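Local structure of VP5 (6QGL) at residues V32-P37 and W123-R128; A132-V137 and V143-I148; Y147-G152 and T163-L168; T185-T190 and V209-N214. The protein is an envelope protein of a haloarchaeal pleomorphic virus and probably mediates fusion of the viral membrane with that of its host. All blocks are in the same frame, centred on the assembly; numbering follows the deposited sequence.

Interactions 1 and 2 both use helix 97-140, but at different depths. Interaction 1 is a surface contact, where a charged side chain meets the backbone of the loop before helix 43-66. Interaction 2 is a buried, apolar contact with the short helix 145-148, centre to centre about 14 Å from interaction 1. Interaction 3 shares Y147 and I148 with interaction 2 and joins the residues that follow that helix to the start of strand 166-174; it too is buried, but its polar groups, T149 OG1 and the N166 amide, are bonded to partners outside it. Interaction 4, partly buried, spans two strands of the sheet that 166-174 begins. Interactions 3 and 4 meet directly, through N166 with H188 and P165 with N189.

Interaction 1 of 4, residues V32-P37 and W123-R128; sequences VGSDDP and WNETVR
E125 and V32 carry most of this contact, the glutamate reaching out from helix 97-140 to the extended loop that precedes helix 43-66. Its CB already heads for the loop, and CG, anti to the backbone N (chi1 -166°), comes to 3.3 Å from V32 O. That carbonyl oxygen is also hydrogen-bonded by R57 NH1 of helix 43-66, whose side chain touches E125 as well. A bend at chi2 (51°) then turns the chain, and CD lies 4.1 Å from V32 O. At the tip the two carboxylate oxygens part company. OE2 faces the loop, 4.2 Å from G33 CA and 3.9 Å from S34 N, which is proximity and not a hydrogen bond. OE1 is engaged within its own helix, forming a salt bridge with R128 NH1 at 3.3 Å whose hydrogen bond is weak (N-H...O angle 143°). OE1 is thus loosely tied to R128, while OE2 lies beside the loop backbone. On the helix this is the i to i+3 Glu-Arg pair of an exposed helical surface; in the fold it belongs to an extended segment lying on helix 43-66 and touched from helix 97-140 by E125.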
loop_
_atom_site.group_PDB
_atom_site.type_symbol
_atom_site.label_atom_id
_atom_site.label_comp_id
_atom_site.label_asym_id
_atom_site.label_seq_id
_atom_site.Cartn_x
_atom_site.Cartn_y
_atom_site.Cartn_z
ATOM N N VAL A 32 10.811 -0.406 -6.147
ATOM C CA VAL A 32 10.383 -0.119 -7.516
ATOM C C VAL A 32 11.308 0.993 -8.035
ATOM O O VAL A 32 11.435 2.034 -7.390
ATOM C CB VAL A 32 8.876 0.263 -7.593
ATOM C CG1 VAL A 32 8.444 0.541 -9.030
ATOM C CG2 VAL A 32 8.000 -0.825 -6.974
ATOM N N GLY A 33 11.968 0.733 -9.163
ATOM C CA GLY A 33 12.912 1.656 -9.789
ATOM C C GLY A 33 12.302 2.900 -10.407
ATOM O O GLY A 33 11.076 3.010 -10.527
ATOM N N SER A 34 13.171 3.847 -10.812
ATOM C CA SER A 34 12.784 5.114 -11.440
ATOM C C SER A 34 12.666 4.983 -12.957
ATOM O O SER A 34 13.380 4.181 -13.563
ATOM C CB SER A 34 13.795 6.207 -11.103
ATOM O OG SER A 34 15.073 5.959 -11.670
ATOM N N ASP A 35 11.782 5.791 -13.567
ATOM C CA ASP A 35 11.606 5.845 -15.021
ATOM C C ASP A 35 12.398 7.043 -15.544
ATOM O O ASP A 35 12.232 8.155 -15.031
ATOM C CB ASP A 35 10.117 5.958 -15.407
ATOM C CG ASP A 35 9.285 4.699 -15.206
ATOM O OD1 ASP A 35 9.880 3.615 -14.991
ATOM O OD2 ASP A 35 8.040 4.793 -15.280
ATOM N N ASP A 36 13.289 6.812 -16.523
ATOM C CA ASP A 36 14.116 7.881 -17.089
ATOM C C ASP A 36 13.557 8.407 -18.426
ATOM O O ASP A 36 13.534 7.659 -19.410
ATOM C CB ASP A 36 15.590 7.445 -17.216
ATOM C CG ASP A 36 16.584 8.592 -17.164
ATOM O OD1 ASP A 36 16.568 9.441 -18.087
ATOM O OD2 ASP A 36 17.389 8.636 -16.206
ATOM N N PRO A 37 13.109 9.689 -18.482
ATOM C CA PRO A 37 12.563 10.231 -19.739
ATOM C C PRO A 37 13.625 10.469 -20.816
ATOM O O PRO A 37 14.803 10.644 -20.497
ATOM C CB PRO A 37 11.899 11.544 -19.294
ATOM C CG PRO A 37 11.836 11.486 -17.796
ATOM C CD PRO A 37 13.038 10.698 -17.411
ATOM N N TRP A 123 12.330 4.818 1.060
ATOM C CA TRP A 123 12.520 6.262 1.240
ATOM C C TRP A 123 13.682 6.692 0.349
ATOM O O TRP A 123 13.543 7.643 -0.416
ATOM C CB TRP A 123 12.810 6.624 2.713
ATOM C CG TRP A 123 13.410 7.992 2.891
ATOM C CD1 TRP A 123 14.732 8.294 3.050
ATOM C CD2 TRP A 123 12.716 9.245 2.840
ATOM N NE1 TRP A 123 14.901 9.657 3.124
ATOM C CE2 TRP A 123 13.678 10.265 3.024
ATOM C CE3 TRP A 123 11.365 9.606 2.693
ATOM C CZ2 TRP A 123 13.337 11.622 3.042
ATOM C CZ3 TRP A 123 11.029 10.949 2.720
ATOM C CH2 TRP A 123 12.009 11.940 2.880
ATOM N N ASN A 124 14.814 5.961 0.436
ATOM C CA ASN A 124 16.024 6.198 -0.347
ATOM C C ASN A 124 15.738 6.234 -1.835
ATOM O O ASN A 124 16.234 7.132 -2.512
ATOM C CB ASN A 124 17.092 5.155 -0.023
ATOM C CG ASN A 124 17.773 5.373 1.314
ATOM O OD1 ASN A 124 17.523 6.348 2.042
ATOM N ND2 ASN A 124 18.668 4.467 1.662
ATOM N N GLU A 125 14.900 5.301 -2.335
ATOM C CA GLU A 125 14.518 5.259 -3.747
ATOM C C GLU A 125 13.674 6.478 -4.148
ATOM O O GLU A 125 13.904 7.038 -5.220
ATOM C CB GLU A 125 13.807 3.940 -4.096
ATOM C CG GLU A 125 13.687 3.672 -5.591
ATOM C CD GLU A 125 14.960 3.781 -6.412
ATOM O OE1 GLU A 125 15.978 3.156 -6.029
ATOM O OE2 GLU A 125 14.938 4.493 -7.442
ATOM N N THR A 126 12.723 6.898 -3.280
ATOM C CA THR A 126 11.852 8.060 -3.514
ATOM C C THR A 126 12.719 9.312 -3.701
ATOM O O THR A 126 12.553 10.066 -4.662
ATOM C CB THR A 126 10.872 8.237 -2.323
ATOM O OG1 THR A 126 10.159 7.020 -2.091
ATOM C CG2 THR A 126 9.891 9.386 -2.530
ATOM N N VAL A 127 13.663 9.485 -2.781
ATOM C CA VAL A 127 14.605 10.588 -2.663
ATOM C C VAL A 127 15.662 10.555 -3.796
ATOM O O VAL A 127 16.012 11.618 -4.309
ATOM C CB VAL A 127 15.165 10.551 -1.219
ATOM C CG1 VAL A 127 16.228 11.600 -0.973
ATOM C CG2 VAL A 127 14.031 10.735 -0.231
ATOM N N ARG A 128 16.107 9.351 -4.230
ATOM C CA ARG A 128 17.047 9.191 -5.354
ATOM C C ARG A 128 16.361 9.528 -6.664
ATOM O O ARG A 128 16.999 10.091 -7.552
ATOM C CB ARG A 128 17.585 7.755 -5.451
ATOM C CG ARG A 128 18.813 7.504 -4.612
ATOM C CD ARG A 128 19.638 6.306 -5.076
ATOM N NE ARG A 128 18.997 4.991 -4.914
ATOM C CZ ARG A 128 18.986 4.287 -3.787
ATOM N NH1 ARG A 128 18.359 3.122 -3.732
ATOM N NH2 ARG A 128 19.568 4.763 -2.696
#

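Interaction 2 of 4, residues A132-V137 and V143-I148; sequences AMTQTV and VGLSYI
The backbones of V137 and V143 approach to 5.7 Å between their CA atoms and those of T134 and I148 to 6.4 Å, as the chain leaves helix 97-140 and doubles back along its last turns. V137 is the main residue of the contact, and I148 answers it from the returning segment. The CG2 branch of I148 meets V137 CG2 at 3.7 Å, the two side chains lying alongside each other and running opposite ways. The CG1 branch of I148, anti to the backbone N (chi1 -163°), carries CD1 to M133, where it lies 3.8 Å from SD; these side chains cross at about a right angle. This is a tight reversal at a helix C-terminus, in which a loop and a short, loosely hydrogen-bonded helical turn near 145-148 fold over an apolar stripe formed by M133, T134 and V137. The other methyl of V137, CG1, is directed to the V143-G144 backbone, nearest the carbonyl oxygens of those residues, and lies 4.2 Å from V143 CB. L145 closes the flank: its CD2 lies 3.7 Å from T134 CG2. T134 can offer a methyl here because its hydroxyl is turned back to L130 O, one turn earlier in the helix, to which it is hydrogen-bonded. L50 of helix 43-66 touches V137, and L46 of that helix touches V143.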
loop_
_atom_site.group_PDB
_atom_site.type_symbol
_atom_site.label_atom_id
_atom_site.label_comp_id
_atom_site.label_asym_id
_atom_site.label_seq_id
_atom_site.Cartn_x
_atom_site.Cartn_y
_atom_site.Cartn_z
ATOM N N ALA A 132 17.129 12.286 -9.602
ATOM C CA ALA A 132 17.220 11.889 -11.011
ATOM C C ALA A 132 16.284 12.742 -11.873
ATOM O O ALA A 132 16.659 13.123 -12.984
ATOM C CB ALA A 132 16.892 10.413 -11.172
ATOM N N MET A 133 15.084 13.065 -11.341
ATOM C CA MET A 133 14.082 13.909 -12.000
ATOM C C MET A 133 14.587 15.352 -12.065
ATOM O O MET A 133 14.443 16.000 -13.100
ATOM C CB MET A 133 12.729 13.829 -11.274
ATOM C CG MET A 133 12.039 12.486 -11.422
ATOM S SD MET A 133 10.281 12.510 -10.989
ATOM C CE MET A 133 10.371 12.494 -9.212
ATOM N N THR A 134 15.224 15.828 -10.970
ATOM C CA THR A 134 15.819 17.164 -10.863
ATOM C C THR A 134 16.935 17.315 -11.901
ATOM O O THR A 134 16.951 18.310 -12.627
ATOM C CB THR A 134 16.294 17.429 -9.427
ATOM O OG1 THR A 134 15.187 17.287 -8.541
ATOM C CG2 THR A 134 16.902 18.813 -9.251
ATOM N N GLN A 135 17.831 16.307 -12.004
ATOM C CA GLN A 135 18.932 16.296 -12.969
ATOM C C GLN A 135 18.436 16.378 -14.409
ATOM O O GLN A 135 19.059 17.064 -15.219
ATOM C CB GLN A 135 19.847 15.077 -12.772
ATOM C CG GLN A 135 20.796 15.191 -11.572
ATOM C CD GLN A 135 21.807 16.322 -11.656
ATOM O OE1 GLN A 135 22.284 16.710 -12.731
ATOM N NE2 GLN A 135 22.168 16.873 -10.507
ATOM N N THR A 136 17.297 15.709 -14.712
ATOM C CA THR A 136 16.642 15.714 -16.026
ATOM C C THR A 136 16.173 17.133 -16.366
ATOM O O THR A 136 16.511 17.628 -17.438
ATOM C CB THR A 136 15.532 14.649 -16.082
ATOM O OG1 THR A 136 16.134 13.358 -16.007
ATOM C CG2 THR A 136 14.701 14.723 -17.350
ATOM N N VAL A 137 15.442 17.795 -15.439
ATOM C CA VAL A 137 14.942 19.172 -15.580
ATOM C C VAL A 137 16.107 20.139 -15.842
ATOM O O VAL A 137 16.004 20.983 -16.735
ATOM C CB VAL A 137 14.059 19.585 -14.365
ATOM C CG1 VAL A 137 13.738 21.077 -14.362
ATOM C CG2 VAL A 137 12.777 18.768 -14.327
ATOM N N VAL A 143 12.192 23.217 -18.811
ATOM C CA VAL A 143 11.325 23.085 -17.630
ATOM C C VAL A 143 12.062 23.687 -16.427
ATOM O O VAL A 143 13.260 23.454 -16.263
ATOM C CB VAL A 143 10.902 21.604 -17.380
ATOM C CG1 VAL A 143 9.979 21.476 -16.171
ATOM C CG2 VAL A 143 10.233 21.006 -18.611
ATOM N N GLY A 144 11.350 24.470 -15.624
ATOM C CA GLY A 144 11.925 25.088 -14.437
ATOM C C GLY A 144 11.983 24.135 -13.262
ATOM O O GLY A 144 11.170 23.207 -13.170
ATOM N N LEU A 145 12.943 24.369 -12.348
ATOM C CA LEU A 145 13.119 23.581 -11.128
ATOM C C LEU A 145 11.912 23.712 -10.211
ATOM O O LEU A 145 11.610 22.775 -9.472
ATOM C CB LEU A 145 14.389 23.993 -10.376
ATOM C CG LEU A 145 15.715 23.515 -10.951
ATOM C CD1 LEU A 145 16.853 24.267 -10.337
ATOM C CD2 LEU A 145 15.921 22.030 -10.724
ATOM N N SER A 146 11.202 24.858 -10.287
ATOM C CA SER A 146 9.984 25.142 -9.524
ATOM C C SER A 146 8.886 24.112 -9.815
ATOM O O SER A 146 7.963 23.962 -9.014
ATOM C CB SER A 146 9.478 26.548 -9.830
ATOM O OG SER A 146 9.119 26.686 -11.195
ATOM N N TYR A 147 8.991 23.397 -10.951
ATOM C CA TYR A 147 8.022 22.373 -11.313
ATOM C C TYR A 147 8.227 21.069 -10.530
ATOM O O TYR A 147 7.243 20.465 -10.094
ATOM C CB TYR A 147 8.016 22.098 -12.834
ATOM C CG TYR A 147 6.936 21.113 -13.230
ATOM C CD1 TYR A 147 5.623 21.533 -13.431
ATOM C CD2 TYR A 147 7.203 19.747 -13.307
ATOM C CE1 TYR A 147 4.610 20.622 -13.724
ATOM C CE2 TYR A 147 6.197 18.828 -13.594
ATOM C CZ TYR A 147 4.904 19.272 -13.813
ATOM O OH TYR A 147 3.911 18.378 -14.121
ATOM N N ILE A 148 9.493 20.619 -10.395
ATOM C CA ILE A 148 9.863 19.344 -9.775
ATOM C C ILE A 148 10.293 19.465 -8.289
ATOM O O ILE A 148 10.115 18.507 -7.534
ATOM C CB ILE A 148 10.934 18.630 -10.664
ATOM C CG1 ILE A 148 11.068 17.123 -10.330
ATOM C CG2 ILE A 148 12.298 19.340 -10.656
ATOM C CD1 ILE A 148 9.830 16.263 -10.627
#

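Interaction 3 of 4, residues Y147-G152 and T163-L168; sequences YITDFG and TSPNTL
Van der Waals contact between T149 and the pair P165 and N166 is what joins these segments, with no hydrogen bond running across. T149 CG2 lies 3.7 Å from N166 OD1 and 3.8 Å from N166 ND2, so the methyl, almost on the extension of the N166 CB-CG bond, is nearly equally far from the two polar atoms of the amide, and the side chains meet head-on. The other branch of T149 brings OG1 to within 3.9 Å of P165 CG. With chi1 at 59°, OG1 stands between the backbone N and the carbonyl carbon, from where it is hydrogen-bonded to L145 O one turn back, and CG2 is the branch left to face the amide.

Hydrogen bonds within each segment shape the two chains. D150 OD1 accepts from G152 N at 3.0 Å, an Asx turn, with the donor on the anti side and tilted 29° out of the carboxylate plane. S164 OG accepts from N166 N at 3.2 Å (N-H...O angle 156°), an ST turn that leads into strand 166-174.

The F151 ring has T149 CB at its edge, in its plane, and stacks on H188 of the adjoining strand 180-189.

The amide of N166 is bonded through OD1 to H188 ND1 and through ND2 to E131 OE1 of helix 97-140. Its orientation is therefore fixed by those polar partners, and what T149 adds is nondirectional packing of a methyl against an amide already satisfied.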
loop_
_atom_site.group_PDB
_atom_site.type_symbol
_atom_site.label_atom_id
_atom_site.label_comp_id
_atom_site.label_asym_id
_atom_site.label_seq_id
_atom_site.Cartn_x
_atom_site.Cartn_y
_atom_site.Cartn_z
ATOM N N TYR A 147 8.991 23.397 -10.951
ATOM C CA TYR A 147 8.022 22.373 -11.313
ATOM C C TYR A 147 8.227 21.069 -10.530
ATOM O O TYR A 147 7.243 20.465 -10.094
ATOM C CB TYR A 147 8.016 22.098 -12.834
ATOM C CG TYR A 147 6.936 21.113 -13.230
ATOM C CD1 TYR A 147 5.623 21.533 -13.431
ATOM C CD2 TYR A 147 7.203 19.747 -13.307
ATOM C CE1 TYR A 147 4.610 20.622 -13.724
ATOM C CE2 TYR A 147 6.197 18.828 -13.594
ATOM C CZ TYR A 147 4.904 19.272 -13.813
ATOM O OH TYR A 147 3.911 18.378 -14.121
ATOM N N ILE A 148 9.493 20.619 -10.395
ATOM C CA ILE A 148 9.863 19.344 -9.775
ATOM C C ILE A 148 10.293 19.465 -8.289
ATOM O O ILE A 148 10.115 18.507 -7.534
ATOM C CB ILE A 148 10.934 18.630 -10.664
ATOM C CG1 ILE A 148 11.068 17.123 -10.330
ATOM C CG2 ILE A 148 12.298 19.340 -10.656
ATOM C CD1 ILE A 148 9.830 16.263 -10.627
ATOM N N THR A 149 10.866 20.606 -7.877
ATOM C CA THR A 149 11.270 20.807 -6.484
ATOM C C THR A 149 10.596 22.059 -5.937
ATOM O O THR A 149 11.126 23.163 -6.081
ATOM C CB THR A 149 12.803 20.812 -6.308
ATOM O OG1 THR A 149 13.376 21.856 -7.092
ATOM C CG2 THR A 149 13.453 19.473 -6.624
ATOM N N ASP A 150 9.401 21.889 -5.350
ATOM C CA ASP A 150 8.649 22.986 -4.738
ATOM C C ASP A 150 8.422 22.669 -3.267
ATOM O O ASP A 150 7.643 21.774 -2.933
ATOM C CB ASP A 150 7.321 23.266 -5.471
ATOM C CG ASP A 150 6.500 24.427 -4.919
ATOM O OD1 ASP A 150 6.966 25.092 -3.960
ATOM O OD2 ASP A 150 5.398 24.674 -5.445
ATOM N N PHE A 151 9.121 23.403 -2.396
ATOM C CA PHE A 151 9.040 23.218 -0.949
ATOM C C PHE A 151 8.298 24.376 -0.284
ATOM O O PHE A 151 8.237 24.446 0.941
ATOM C CB PHE A 151 10.442 22.945 -0.354
ATOM C CG PHE A 151 10.997 21.623 -0.854
ATOM C CD1 PHE A 151 11.534 21.513 -2.133
ATOM C CD2 PHE A 151 10.862 20.464 -0.099
ATOM C CE1 PHE A 151 11.984 20.284 -2.622
ATOM C CE2 PHE A 151 11.311 19.235 -0.588
ATOM C CZ PHE A 151 11.856 19.152 -1.851
ATOM N N GLY A 152 7.700 25.241 -1.102
ATOM C CA GLY A 152 6.926 26.382 -0.628
ATOM C C GLY A 152 7.287 27.681 -1.312
ATOM O O GLY A 152 6.397 28.425 -1.734
ATOM N N THR A 163 23.821 22.991 -11.339
ATOM C CA THR A 163 23.849 22.649 -9.917
ATOM C C THR A 163 22.440 22.264 -9.471
ATOM O O THR A 163 21.471 22.930 -9.844
ATOM C CB THR A 163 24.439 23.837 -9.122
ATOM O OG1 THR A 163 25.801 24.008 -9.503
ATOM C CG2 THR A 163 24.359 23.663 -7.610
ATOM N N SER A 164 22.333 21.192 -8.675
ATOM C CA SER A 164 21.057 20.740 -8.132
ATOM C C SER A 164 20.773 21.454 -6.805
ATOM O O SER A 164 21.694 21.597 -5.991
ATOM C CB SER A 164 21.065 19.229 -7.922
ATOM O OG SER A 164 19.847 18.776 -7.352
ATOM N N PRO A 165 19.514 21.879 -6.538
ATOM C CA PRO A 165 19.219 22.498 -5.234
ATOM C C PRO A 165 19.166 21.454 -4.109
ATOM O O PRO A 165 19.108 21.814 -2.932
ATOM C CB PRO A 165 17.861 23.166 -5.464
ATOM C CG PRO A 165 17.207 22.338 -6.497
ATOM C CD PRO A 165 18.297 21.781 -7.374
ATOM N N ASN A 166 19.196 20.156 -4.486
ATOM C CA ASN A 166 19.146 19.003 -3.589
ATOM C C ASN A 166 20.526 18.449 -3.252
ATOM O O ASN A 166 21.452 18.521 -4.061
ATOM C CB ASN A 166 18.318 17.867 -4.201
ATOM C CG ASN A 166 16.997 18.239 -4.819
ATOM O OD1 ASN A 166 16.226 19.047 -4.288
ATOM N ND2 ASN A 166 16.697 17.617 -5.949
ATOM N N THR A 167 20.632 17.846 -2.060
ATOM C CA THR A 167 21.819 17.167 -1.549
ATOM C C THR A 167 21.330 15.917 -0.813
ATOM O O THR A 167 20.505 16.030 0.100
ATOM C CB THR A 167 22.656 18.083 -0.626
ATOM O OG1 THR A 167 22.807 19.377 -1.212
ATOM C CG2 THR A 167 24.028 17.499 -0.310
ATOM N N LEU A 168 21.798 14.730 -1.240
ATOM C CA LEU A 168 21.447 13.465 -0.592
ATOM C C LEU A 168 22.589 13.124 0.352
ATOM O O LEU A 168 23.659 12.690 -0.090
ATOM C CB LEU A 168 21.180 12.324 -1.605
ATOM C CG LEU A 168 20.157 12.561 -2.724
ATOM C CD1 LEU A 168 19.855 11.274 -3.460
ATOM C CD2 LEU A 168 18.867 13.161 -2.202
#

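Interaction 4 of 4, residues T185-T190 and V209-N214; sequences TFRHNT and VVTSTN
T185 OG1 shares a hydrogen bond with T171 OG1 of strand 166-174 and is also bonded to N205 ND2, just past strand 201-204, and it is the methyl of this threonine that faces V210. T185 CG2 and V210 CG2 are 4.4 Å apart, a loose apolar touch. The second point of contact brings two polar groups near each other without a bond. R187 runs out fully extended from CG to NE (chi2 167°, chi3 176°), which takes its guanidinium across to the far strand, where T211 OG1 lies at the edge of the group and near its plane. The separation of R187 NH2 and T211 OG1 is 3.7 Å. The firmer partner of NH2 is E203, with which it forms a salt bridge. E203 belongs to strand 201-204, which lies between strands 180-189 and 209-213 in a four-stranded antiparallel meander, and the contact thus bridges strands that are next but one; the CA atoms of R187 and T211 are 8.8 Å apart. V210 and T211 both face E203 in a classic beta bulge, and the CB atoms of both point toward strand 180-189. T211 holds OG1 between its backbone N and carbonyl carbon (chi1 56°), which puts it on the side of the guanidinium edge. E203 also touches the side chains of T185 and T211, while T167 and K169 of strand 166-174 pack against R187.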
loop_
_atom_site.group_PDB
_atom_site.type_symbol
_atom_site.label_atom_id
_atom_site.label_comp_id
_atom_site.label_asym_id
_atom_site.label_seq_id
_atom_site.Cartn_x
_atom_site.Cartn_y
_atom_site.Cartn_z
ATOM N N THR A 185 19.485 11.373 3.869
ATOM C CA THR A 185 18.838 12.546 4.435
ATOM C C THR A 185 18.692 13.537 3.297
ATOM O O THR A 185 19.684 13.917 2.665
ATOM C CB THR A 185 19.607 13.074 5.649
ATOM O OG1 THR A 185 19.520 12.093 6.676
ATOM C CG2 THR A 185 19.049 14.395 6.171
ATOM N N PHE A 186 17.446 13.917 3.009
ATOM C CA PHE A 186 17.149 14.846 1.935
ATOM C C PHE A 186 17.304 16.295 2.375
ATOM O O PHE A 186 16.539 16.767 3.214
ATOM C CB PHE A 186 15.744 14.589 1.359
ATOM C CG PHE A 186 15.387 15.547 0.251
ATOM C CD1 PHE A 186 15.852 15.345 -1.044
ATOM C CD2 PHE A 186 14.619 16.675 0.507
ATOM C CE1 PHE A 186 15.550 16.251 -2.061
ATOM C CE2 PHE A 186 14.332 17.584 -0.507
ATOM C CZ PHE A 186 14.792 17.365 -1.786
ATOM N N ARG A 187 18.266 17.006 1.771
ATOM C CA ARG A 187 18.494 18.432 1.995
ATOM C C ARG A 187 18.145 19.167 0.700
ATOM O O ARG A 187 18.484 18.687 -0.381
ATOM C CB ARG A 187 19.949 18.714 2.430
ATOM C CG ARG A 187 20.263 20.199 2.644
ATOM C CD ARG A 187 21.582 20.411 3.357
ATOM N NE ARG A 187 21.920 21.831 3.481
ATOM C CZ ARG A 187 21.526 22.627 4.472
ATOM N NH1 ARG A 187 21.888 23.902 4.492
ATOM N NH2 ARG A 187 20.755 22.155 5.445
ATOM N N HIS A 188 17.448 20.310 0.814
ATOM C CA HIS A 188 17.045 21.156 -0.307
ATOM C C HIS A 188 17.262 22.619 0.048
ATOM O O HIS A 188 16.728 23.094 1.049
ATOM C CB HIS A 188 15.575 20.903 -0.694
ATOM C CG HIS A 188 15.078 21.772 -1.809
ATOM N ND1 HIS A 188 15.288 21.437 -3.132
ATOM C CD2 HIS A 188 14.397 22.941 -1.757
ATOM C CE1 HIS A 188 14.736 22.409 -3.839
ATOM N NE2 HIS A 188 14.183 23.333 -3.057
ATOM N N ASN A 189 18.043 23.325 -0.783
ATOM C CA ASN A 189 18.321 24.754 -0.645
ATOM C C ASN A 189 18.098 25.429 -1.998
ATOM O O ASN A 189 18.702 25.016 -2.991
ATOM C CB ASN A 189 19.746 25.011 -0.130
ATOM C CG ASN A 189 20.009 26.455 0.239
ATOM O OD1 ASN A 189 19.122 27.180 0.705
ATOM N ND2 ASN A 189 21.236 26.908 0.045
ATOM N N THR A 190 17.241 26.467 -2.031
ATOM C CA THR A 190 16.898 27.216 -3.248
ATOM C C THR A 190 18.081 28.024 -3.818
ATOM O O THR A 190 18.061 28.373 -5.001
ATOM C CB THR A 190 15.652 28.082 -3.041
ATOM O OG1 THR A 190 15.893 29.013 -1.986
ATOM C CG2 THR A 190 14.400 27.253 -2.754
ATOM N N VAL A 209 13.357 15.925 11.398
ATOM C CA VAL A 209 13.470 17.145 10.596
ATOM C C VAL A 209 14.691 17.868 11.175
ATOM O O VAL A 209 14.647 18.331 12.319
ATOM C CB VAL A 209 12.194 18.036 10.639
ATOM C CG1 VAL A 209 12.403 19.344 9.886
ATOM C CG2 VAL A 209 10.987 17.304 10.079
ATOM N N VAL A 210 15.793 17.911 10.410
ATOM C CA VAL A 210 17.044 18.557 10.816
ATOM C C VAL A 210 16.858 20.085 10.868
ATOM O O VAL A 210 17.002 20.672 11.941
ATOM C CB VAL A 210 18.256 18.112 9.944
ATOM C CG1 VAL A 210 19.550 18.785 10.399
ATOM C CG2 VAL A 210 18.412 16.592 9.947
ATOM N N THR A 211 16.535 20.718 9.726
ATOM C CA THR A 211 16.312 22.169 9.646
ATOM C C THR A 211 15.172 22.489 8.683
ATOM O O THR A 211 15.138 21.946 7.577
ATOM C CB THR A 211 17.590 22.921 9.202
ATOM O OG1 THR A 211 18.038 22.401 7.951
ATOM C CG2 THR A 211 18.715 22.874 10.229
ATOM N N SER A 212 14.255 23.380 9.091
ATOM C CA SER A 212 13.155 23.841 8.239
ATOM C C SER A 212 13.088 25.363 8.293
ATOM O O SER A 212 12.785 25.928 9.347
ATOM C CB SER A 212 11.825 23.222 8.657
ATOM O OG SER A 212 10.766 23.707 7.846
ATOM N N THR A 213 13.404 26.024 7.172
ATOM C CA THR A 213 13.392 27.487 7.069
ATOM C C THR A 213 12.583 27.873 5.846
ATOM O O THR A 213 12.926 27.432 4.752
ATOM C CB THR A 213 14.828 28.031 6.985
ATOM O OG1 THR A 213 15.625 27.456 8.025
ATOM C CG2 THR A 213 14.890 29.554 7.054
ATOM N N ASN A 214 11.513 28.685 6.018
ATOM C CA ASN A 214 10.638 29.115 4.915
ATOM C C ASN A 214 10.403 27.900 3.999
ATOM O O ASN A 214 10.572 27.979 2.782
ATOM C CB ASN A 214 11.282 30.296 4.155
ATOM C CG ASN A 214 10.408 30.943 3.106
ATOM O OD1 ASN A 214 9.179 30.994 3.218
ATOM N ND2 ASN A 214 11.031 31.451 2.054
#